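Local coordinates for protein N-(5'-phosphoribosyl)anthranilate isomerase (PDB 5LHF) that catalyses the isomerisation of N-(5-phospho-beta-D-ribosyl)anthranilate to 1-(2-carboxyphenylamino)-1-deoxy-D-ribulose 5-phosphate, the third step of tryptophan biosynthesis from chorismate, at residues M14-L19 with N191-R196; K62-W67 with N91-E96. One frame throughout, in Å; residues are numbered along the deposited sequence.

Contact 1 of 2, residues M14-L19 with N191-R196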
ATOM      1  N   MET A  14     -15.276  -0.415 -12.161  1.00 11.33           N
ATOM      2  CA  MET A  14     -15.746  -1.769 -11.907  1.00  8.56           C
ATOM      3  C   MET A  14     -14.954  -2.778 -12.730  1.00 10.27           C
ATOM      4  O   MET A  14     -14.633  -3.870 -12.248  1.00 12.31           O
ATOM      5  CB  MET A  14     -17.241  -1.849 -12.229  1.00 16.10           C
ATOM      6  CG  MET A  14     -17.585  -1.619 -13.699  1.00 42.59           C
ATOM      7  SD  MET A  14     -19.350  -1.357 -14.010  1.00 64.10           S
ATOM      8  CE  MET A  14     -19.965  -3.041 -13.870  1.00 54.08           C
ATOM      9  N   ASP A  15     -14.591  -2.406 -13.960  1.00 11.62           N
ATOM     10  CA  ASP A  15     -13.827  -3.323 -14.803  1.00 11.87           C
ATOM     11  C   ASP A  15     -12.452  -3.602 -14.209  1.00 12.17           C
ATOM     12  O   ASP A  15     -12.010  -4.758 -14.175  1.00 10.12           O
ATOM     13  CB  ASP A  15     -13.688  -2.758 -16.210  1.00 11.42           C
ATOM     14  CG  ASP A  15     -14.992  -2.771 -16.969  1.00 14.93           C
ATOM     15  OD1 ASP A  15     -15.175  -1.876 -17.818  1.00 20.73           O
ATOM     16  OD2 ASP A  15     -15.824  -3.674 -16.722  1.00 14.15           O
ATOM     17  N   GLU A  16     -11.763  -2.562 -13.737  1.00  9.57           N
ATOM     18  CA  GLU A  16     -10.458  -2.768 -13.105  1.00 11.14           C
ATOM     19  C   GLU A  16     -10.584  -3.572 -11.816  1.00 15.66           C
ATOM     20  O   GLU A  16      -9.758  -4.451 -11.536  1.00 12.76           O
ATOM     21  CB  GLU A  16      -9.806  -1.416 -12.816  1.00 12.68           C
ATOM     22  CG  GLU A  16      -9.305  -0.713 -14.040  1.00 11.91           C
ATOM     23  CD  GLU A  16      -8.464   0.481 -13.700  1.00 17.80           C
ATOM     24  OE1 GLU A  16      -8.797   1.197 -12.725  1.00 18.40           O
ATOM     25  OE2 GLU A  16      -7.449   0.692 -14.393  1.00 15.57           O
ATOM     26  N   LEU A  17     -11.614  -3.279 -11.014  1.00 13.09           N
ATOM     27  CA  LEU A  17     -11.839  -4.033  -9.784  1.00  9.37           C
ATOM     28  C   LEU A  17     -12.010  -5.522 -10.065  1.00 11.86           C
ATOM     29  O   LEU A  17     -11.315  -6.354  -9.483  1.00 10.62           O
ATOM     30  CB  LEU A  17     -13.061  -3.496  -9.047  1.00  9.06           C
ATOM     31  CG  LEU A  17     -13.466  -4.276  -7.794  1.00 13.72           C
ATOM     32  CD1 LEU A  17     -12.395  -4.197  -6.708  1.00 12.13           C
ATOM     33  CD2 LEU A  17     -14.754  -3.729  -7.274  1.00 16.75           C
ATOM     34  N   ARG A  18     -12.957  -5.881 -10.941  1.00  7.42           N
ATOM     35  CA  ARG A  18     -13.210  -7.294 -11.212  1.00  7.57           C
ATOM     36  C   ARG A  18     -11.967  -8.009 -11.749  1.00 13.64           C
ATOM     37  O   ARG A  18     -11.764  -9.201 -11.478  1.00 14.34           O
ATOM     38  CB  ARG A  18     -14.369  -7.433 -12.197  1.00 10.02           C
ATOM     39  CG  ARG A  18     -15.697  -6.944 -11.644  1.00 15.38           C
ATOM     40  CD  ARG A  18     -16.039  -7.648 -10.340  1.00 16.70           C
ATOM     41  NE  ARG A  18     -17.414  -7.376  -9.914  1.00 16.23           N
ATOM     42  CZ  ARG A  18     -17.804  -7.328  -8.640  1.00 19.40           C
ATOM     43  NH1 ARG A  18     -16.919  -7.502  -7.668  1.00 18.72           N
ATOM     44  NH2 ARG A  18     -19.076  -7.078  -8.337  1.00 15.57           N
ATOM     45  N   LEU A  19     -11.143  -7.312 -12.539  1.00 10.48           N
ATOM     46  CA  LEU A  19      -9.908  -7.908 -13.033  1.00 12.32           C
ATOM     47  C   LEU A  19      -8.950  -8.203 -11.890  1.00 12.77           C
ATOM     48  O   LEU A  19      -8.478  -9.334 -11.735  1.00 14.57           O
ATOM     49  CB  LEU A  19      -9.246  -6.983 -14.056  1.00 12.17           C
ATOM     50  CG  LEU A  19      -7.843  -7.400 -14.496  1.00 10.95           C
ATOM     51  CD1 LEU A  19      -7.940  -8.825 -15.081  1.00 10.54           C
ATOM     52  CD2 LEU A  19      -7.252  -6.393 -15.506  1.00 13.06           C
ATOM     53  N   ASN A 191      -1.346   1.842 -20.542  1.00 11.82           N
ATOM     54  CA  ASN A 191      -1.980   3.129 -20.826  1.00 18.42           C
ATOM     55  C   ASN A 191      -2.930   3.519 -19.698  1.00 13.00           C
ATOM     56  O   ASN A 191      -4.061   3.937 -19.933  1.00 13.73           O
ATOM     57  CB  ASN A 191      -2.713   3.109 -22.177  1.00 23.30           C
ATOM     58  CG  ASN A 191      -3.104   4.505 -22.649  1.00 23.26           C
ATOM     59  OD1 ASN A 191      -2.419   5.482 -22.346  1.00 16.07           O
ATOM     60  ND2 ASN A 191      -4.220   4.607 -23.368  1.00 23.71           N
ATOM     61  N   GLY A 192      -2.479   3.319 -18.457  1.00 17.64           N
ATOM     62  CA  GLY A 192      -3.236   3.698 -17.270  1.00  9.87           C
ATOM     63  C   GLY A 192      -4.389   2.790 -16.890  1.00 13.65           C
ATOM     64  O   GLY A 192      -5.169   3.141 -15.998  1.00 19.86           O
ATOM     65  N   VAL A 193      -4.532   1.633 -17.524  1.00 11.12           N
ATOM     66  CA  VAL A 193      -5.617   0.719 -17.203  1.00 14.30           C
ATOM     67  C   VAL A 193      -5.009  -0.546 -16.629  1.00 11.77           C
ATOM     68  O   VAL A 193      -4.050  -1.078 -17.195  1.00 12.92           O
ATOM     69  CB  VAL A 193      -6.471   0.408 -18.445  1.00 22.67           C
ATOM     70  CG1 VAL A 193      -7.587  -0.556 -18.092  1.00 21.32           C
ATOM     71  CG2 VAL A 193      -7.007   1.717 -19.045  1.00 18.13           C
ATOM     72  N   LYS A 194      -5.545  -1.025 -15.505  1.00  9.33           N
ATOM     73  CA  LYS A 194      -5.111  -2.333 -15.006  1.00 11.53           C
ATOM     74  C   LYS A 194      -5.193  -3.360 -16.131  1.00 14.31           C
ATOM     75  O   LYS A 194      -6.222  -3.481 -16.803  1.00 12.60           O
ATOM     76  CB  LYS A 194      -5.960  -2.779 -13.815  1.00 11.84           C
ATOM     77  CG  LYS A 194      -5.908  -1.869 -12.606  1.00 15.59           C
ATOM     78  CD  LYS A 194      -4.502  -1.482 -12.193  1.00 19.98           C
ATOM     79  CE  LYS A 194      -4.579  -0.463 -11.054  1.00 19.53           C
ATOM     80  NZ  LYS A 194      -3.344   0.321 -10.834  1.00 16.53           N
ATOM     81  N   ASP A 195      -4.095  -4.086 -16.351  1.00 10.51           N
ATOM     82  CA  ASP A 195      -3.910  -4.899 -17.557  1.00 11.15           C
ATOM     83  C   ASP A 195      -3.660  -6.361 -17.196  1.00 12.20           C
ATOM     84  O   ASP A 195      -2.739  -6.663 -16.429  1.00 11.07           O
ATOM     85  CB  ASP A 195      -2.745  -4.354 -18.381  1.00 11.11           C
ATOM     86  CG  ASP A 195      -2.482  -5.164 -19.643  1.00 14.59           C
ATOM     87  OD1 ASP A 195      -3.181  -4.944 -20.652  1.00 16.12           O
ATOM     88  OD2 ASP A 195      -1.581  -6.024 -19.623  1.00 16.31           O
ATOM     89  N   ARG A 196      -4.455  -7.265 -17.785  1.00 10.12           N
ATOM     90  CA  ARG A 196      -4.412  -8.673 -17.372  1.00  8.55           C
ATOM     91  C   ARG A 196      -3.055  -9.303 -17.661  1.00 10.11           C
ATOM     92  O   ARG A 196      -2.539 -10.084 -16.853  1.00 12.21           O
ATOM     93  CB  ARG A 196      -5.521  -9.473 -18.065  1.00  9.33           C
ATOM     94  CG  ARG A 196      -5.646 -10.922 -17.564  1.00 11.59           C
ATOM     95  CD  ARG A 196      -4.857 -11.931 -18.404  1.00 10.55           C
ATOM     96  NE  ARG A 196      -5.247 -11.895 -19.811  1.00 12.92           N
ATOM     97  CZ  ARG A 196      -4.646 -12.584 -20.774  1.00 20.50           C
ATOM     98  NH1 ARG A 196      -3.622 -13.380 -20.488  1.00 15.23           N
ATOM     99  NH2 ARG A 196      -5.071 -12.481 -22.024  1.00 17.91           N
TER
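E16 reaches from helix 14-20 to the backbone of the short strand 193-194, where its OE2 accepts a hydrogen bond from K194 N at 2.8 Å. The bond is nearly straight, with an N-H...O angle of 168°, and the donor arrives on the anti side of the carboxylate, tilted 29° out of its plane. Glutamate suits the place because its chain, extended beyond CG, is long enough to span the gap between the helix and the strand. Both carboxylate oxygens have work to do: OE2 also forms a salt bridge with R37, and OE1 accepts a hydrogen bond from K12 N, so three partners hold the group. R37 in turn bonds G192 O, tying the same turn of chain a second time.

The alkyl part of K194 lies against the E16 side chain, crossing it at about a right angle with K194 CG 3.6 Å from E16 CD. Its chain bends at the second torsion (chi2 -48°), which carries the ammonium away from the helix to E189 and to C9 O; E16 OE2 and K194 NZ remain 5.4 Å apart. One turn further along the helix, L19 sends its two methyls to different targets. L19 CD2 rests against the backbone, 3.4 Å from K194 O, a van der Waals contact. L19 CD1 makes a separate apolar pair, packing 3.9 Å from R196 CB, the aliphatic base of an arginine whose guanidinium is paired with E200.

The contact thus joins the first helix of the TIM barrel to the chain leading from its eighth strand into its last helix, across the seam where the ring closes. A buried carboxylate shared by an arginine and two backbone N-H groups would probably remain ionised, and its bond to K194 N, with R37 bridging E16 and G192 O, would tie the 191-196 segment to the helix.

Contact 2 of 2, residues K62-W67 with N91-E96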
ATOM      1  N   LYS A  62      -4.879  14.106   6.156  1.00 17.40           N
ATOM      2  CA  LYS A  62      -4.019  14.337   7.307  1.00 28.65           C
ATOM      3  C   LYS A  62      -4.753  14.342   8.643  1.00 22.49           C
ATOM      4  O   LYS A  62      -4.130  14.046   9.669  1.00 22.13           O
ATOM      5  CB  LYS A  62      -3.278  15.674   7.144  1.00 31.41           C
ATOM      6  CG  LYS A  62      -2.527  15.820   5.823  1.00 38.98           C
ATOM      7  CD  LYS A  62      -1.785  17.148   5.727  1.00 39.98           C
ATOM      8  CE  LYS A  62      -0.701  17.259   6.792  1.00 50.52           C
ATOM      9  NZ  LYS A  62       0.346  16.204   6.665  1.00 54.87           N
ATOM     10  N   THR A  63      -6.051  14.648   8.662  1.00 17.17           N
ATOM     11  CA  THR A  63      -6.759  14.926   9.902  1.00 19.29           C
ATOM     12  C   THR A  63      -7.901  13.945  10.132  1.00 18.02           C
ATOM     13  O   THR A  63      -8.464  13.376   9.192  1.00 12.96           O
ATOM     14  CB  THR A  63      -7.311  16.368   9.930  1.00 20.69           C
ATOM     15  OG1 THR A  63      -8.481  16.472   9.101  1.00 16.44           O
ATOM     16  CG2 THR A  63      -6.272  17.346   9.444  1.00 21.13           C
ATOM     17  N   PHE A  64      -8.235  13.754  11.408  1.00 14.54           N
ATOM     18  CA  PHE A  64      -9.331  12.854  11.756  1.00  9.29           C
ATOM     19  C   PHE A  64     -10.648  13.234  11.080  1.00 12.58           C
ATOM     20  O   PHE A  64     -11.325  12.338  10.545  1.00 11.75           O
ATOM     21  CB  PHE A  64      -9.487  12.804  13.278  1.00 12.46           C
ATOM     22  CG  PHE A  64     -10.642  11.955  13.735  1.00 16.57           C
ATOM     23  CD1 PHE A  64     -11.902  12.510  13.919  1.00 16.34           C
ATOM     24  CD2 PHE A  64     -10.460  10.606  13.988  1.00 15.24           C
ATOM     25  CE1 PHE A  64     -12.963  11.737  14.336  1.00 15.79           C
ATOM     26  CE2 PHE A  64     -11.510   9.821  14.397  1.00 15.36           C
ATOM     27  CZ  PHE A  64     -12.771  10.390  14.573  1.00 14.72           C
ATOM     28  N   PRO A  65     -11.084  14.496  11.072  1.00 14.10           N
ATOM     29  CA  PRO A  65     -12.412  14.780  10.493  1.00 11.92           C
ATOM     30  C   PRO A  65     -12.503  14.454   9.014  1.00  7.23           C
ATOM     31  O   PRO A  65     -13.556  14.024   8.538  1.00 15.51           O
ATOM     32  CB  PRO A  65     -12.594  16.284  10.756  1.00 16.61           C
ATOM     33  CG  PRO A  65     -11.705  16.571  11.900  1.00 13.48           C
ATOM     34  CD  PRO A  65     -10.517  15.679  11.735  1.00 11.67           C
ATOM     35  N   GLU A  66     -11.427  14.694   8.269  1.00 10.44           N
ATOM     36  CA  GLU A  66     -11.369  14.282   6.873  1.00 14.03           C
ATOM     37  C   GLU A  66     -11.559  12.776   6.733  1.00 11.80           C
ATOM     38  O   GLU A  66     -12.386  12.305   5.940  1.00  9.88           O
ATOM     39  CB  GLU A  66     -10.031  14.710   6.287  1.00 14.74           C
ATOM     40  CG  GLU A  66      -9.867  16.205   6.177  1.00 15.29           C
ATOM     41  CD  GLU A  66      -8.508  16.581   5.656  1.00 24.29           C
ATOM     42  OE1 GLU A  66      -7.543  16.590   6.452  1.00 23.63           O
ATOM     43  OE2 GLU A  66      -8.405  16.839   4.442  1.00 26.62           O
ATOM     44  N   TRP A  67     -10.791  11.999   7.488  1.00  9.83           N
ATOM     45  CA  TRP A  67     -10.939  10.546   7.406  1.00 10.48           C
ATOM     46  C   TRP A  67     -12.322  10.097   7.841  1.00 13.02           C
ATOM     47  O   TRP A  67     -12.923   9.225   7.204  1.00 13.78           O
ATOM     48  CB  TRP A  67      -9.868   9.858   8.249  1.00 10.13           C
ATOM     49  CG  TRP A  67      -8.628   9.641   7.483  1.00  7.20           C
ATOM     50  CD1 TRP A  67      -7.460  10.362   7.574  1.00 11.09           C
ATOM     51  CD2 TRP A  67      -8.400   8.629   6.485  1.00 10.86           C
ATOM     52  NE1 TRP A  67      -6.524   9.846   6.699  1.00 12.00           N
ATOM     53  CE2 TRP A  67      -7.081   8.795   6.014  1.00 12.95           C
ATOM     54  CE3 TRP A  67      -9.184   7.601   5.949  1.00 12.94           C
ATOM     55  CZ2 TRP A  67      -6.526   7.965   5.033  1.00 12.63           C
ATOM     56  CZ3 TRP A  67      -8.643   6.795   4.963  1.00 15.23           C
ATOM     57  CH2 TRP A  67      -7.319   6.974   4.524  1.00 12.51           C
ATOM     58  N   ASN A  91      -5.968   5.571  16.031  1.00 17.52           N
ATOM     59  CA  ASN A  91      -6.731   4.724  16.942  1.00 19.03           C
ATOM     60  C   ASN A  91      -8.182   5.167  17.051  1.00 22.96           C
ATOM     61  O   ASN A  91      -9.079   4.326  17.183  1.00 26.17           O
ATOM     62  CB  ASN A  91      -6.077   4.715  18.321  1.00 22.68           C
ATOM     63  CG  ASN A  91      -4.925   3.736  18.413  1.00 35.07           C
ATOM     64  OD1 ASN A  91      -4.566   3.072  17.434  1.00 33.40           O
ATOM     65  ND2 ASN A  91      -4.334   3.643  19.594  1.00 32.25           N
ATOM     66  N   ARG A  92      -8.437   6.480  17.010  1.00 27.16           N
ATOM     67  CA  ARG A  92      -9.814   6.952  17.061  1.00 25.68           C
ATOM     68  C   ARG A  92     -10.630   6.380  15.912  1.00 16.43           C
ATOM     69  O   ARG A  92     -11.804   6.036  16.085  1.00 24.73           O
ATOM     70  CB  ARG A  92      -9.868   8.490  17.054  1.00 21.31           C
ATOM     71  CG  ARG A  92      -9.438   9.172  18.367  1.00 19.71           C
ATOM     72  CD  ARG A  92      -9.894  10.645  18.425  1.00 19.58           C
ATOM     73  NE  ARG A  92     -11.333  10.761  18.213  1.00 22.11           N
ATOM     74  CZ  ARG A  92     -11.957  11.862  17.797  1.00 24.49           C
ATOM     75  NH1 ARG A  92     -11.283  12.977  17.532  1.00 18.37           N
ATOM     76  NH2 ARG A  92     -13.269  11.834  17.625  1.00 22.53           N
ATOM     77  N   LEU A  93     -10.026   6.269  14.722  1.00 15.42           N
ATOM     78  CA  LEU A  93     -10.748   5.722  13.583  1.00 17.48           C
ATOM     79  C   LEU A  93     -11.103   4.255  13.791  1.00 16.93           C
ATOM     80  O   LEU A  93     -12.214   3.834  13.456  1.00 21.07           O
ATOM     81  CB  LEU A  93      -9.924   5.898  12.312  1.00 15.80           C
ATOM     82  CG  LEU A  93      -9.801   7.346  11.842  1.00 14.72           C
ATOM     83  CD1 LEU A  93      -8.723   7.446  10.778  1.00 16.56           C
ATOM     84  CD2 LEU A  93     -11.155   7.804  11.265  1.00 15.30           C
ATOM     85  N   LYS A  94     -10.169   3.460  14.315  1.00 24.21           N
ATOM     86  CA  LYS A  94     -10.445   2.039  14.528  1.00 21.67           C
ATOM     87  C   LYS A  94     -11.559   1.831  15.545  1.00 27.64           C
ATOM     88  O   LYS A  94     -12.406   0.951  15.371  1.00 37.89           O
ATOM     89  CB  LYS A  94      -9.174   1.315  14.976  1.00 24.24           C
ATOM     90  CG  LYS A  94      -8.047   1.340  13.954  1.00 26.68           C
ATOM     91  CD  LYS A  94      -6.691   1.401  14.651  1.00 25.73           C
ATOM     92  CE  LYS A  94      -6.527   0.258  15.636  1.00 25.67           C
ATOM     93  NZ  LYS A  94      -5.297   0.460  16.452  1.00 28.73           N
ATOM     94  N   ASP A  95     -11.579   2.626  16.617  1.00 25.49           N
ATOM     95  CA  ASP A  95     -12.594   2.423  17.649  1.00 24.86           C
ATOM     96  C   ASP A  95     -13.947   2.992  17.249  1.00 37.10           C
ATOM     97  O   ASP A  95     -14.981   2.356  17.485  1.00 38.21           O
ATOM     98  CB  ASP A  95     -12.130   3.035  18.967  1.00 35.51           C
ATOM     99  CG  ASP A  95     -10.895   2.351  19.507  1.00 41.85           C
ATOM    100  OD1 ASP A  95     -10.834   1.103  19.439  1.00 36.52           O
ATOM    101  OD2 ASP A  95      -9.985   3.056  19.989  1.00 52.78           O
ATOM    102  N   GLU A  96     -13.964   4.178  16.640  1.00 30.10           N
ATOM    103  CA  GLU A  96     -15.215   4.854  16.349  1.00 22.79           C
ATOM    104  C   GLU A  96     -15.832   4.441  15.025  1.00 27.11           C
ATOM    105  O   GLU A  96     -17.047   4.605  14.843  1.00 29.16           O
ATOM    106  CB  GLU A  96     -14.998   6.368  16.397  1.00 30.02           C
ATOM    107  CG  GLU A  96     -14.646   6.843  17.809  1.00 29.19           C
ATOM    108  CD  GLU A  96     -14.190   8.278  17.856  1.00 28.93           C
ATOM    109  OE1 GLU A  96     -13.302   8.583  18.680  1.00 22.33           O
ATOM    110  OE2 GLU A  96     -14.717   9.093  17.067  1.00 31.11           O
TER
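The guanidinium of R92 lies flat over one face of the F64 ring, a cation-pi stack in which R92 CZ is 3.7 Å from the ring centroid and 17° off the ring normal. The two planes are inclined by 21°, and R92 NH2 comes within 3.3 Å of F64 CE1. With CG anti to the backbone N (chi1 177°), the F64 ring extends from the start of helix 64-74 toward helix 87-97. R92 folds over it through a bend at chi3.

The charge of R92 is met within its own helix by E96, one turn later. The grip is side-on: R92 NE donates to E96 OE1 at 3.0 Å and R92 NH2 to E96 OE2 at 3.1 Å. E96 OE1 lies almost in the guanidinium plane, whereas E96 OE2 is tilted out of it. These bonds restrain the guanidinium's rotation and would help keep it flat on the ring. E96 OE2 also approaches F64 CZ at 3.4 Å, with carboxylate and ring planes steeply inclined.

On the side toward the barrel the contact is hydrocarbon. L93 CD2 touches F64 CE2 at 3.7 Å, and L93 CD1 packs equally close to W67 CB. Branched leucine suits the place, one methyl meeting the ring of F64 and the other the CB of W67. W67 and L93 both rest on I79 of strand 78-81, while the indole NE1 is hydrogen-bonded to M61 O.

Two neighbouring helices thus meet through apolar packing beside strand 78-81 and a cation-pi stack farther out; phenylalanine joins both, and the salt bridge probably tempers the arginine's charge.

Overall arrangement
Both contacts belong to the outer layer of the TIM barrel, partly buried and far from its centre, but they share no helix or strand: their centres lie 30 Å apart and their nearest atoms about 16 Å. Contact 2 pairs neighbouring helices, 64-74 and 87-97, whereas contact 1 brings together the two ends of the chain, 172 residues apart, where the barrel closes. Their chemistry differs accordingly. In contact 1 a buried polar group bonds directly to the backbone of a mostly non-helical segment, beside an apolar pair, L19 with R196. In contact 2 helix meets helix, and the contact is carried mainly by side chains, through stacking and apolar packing, with the ion pair inside one helix.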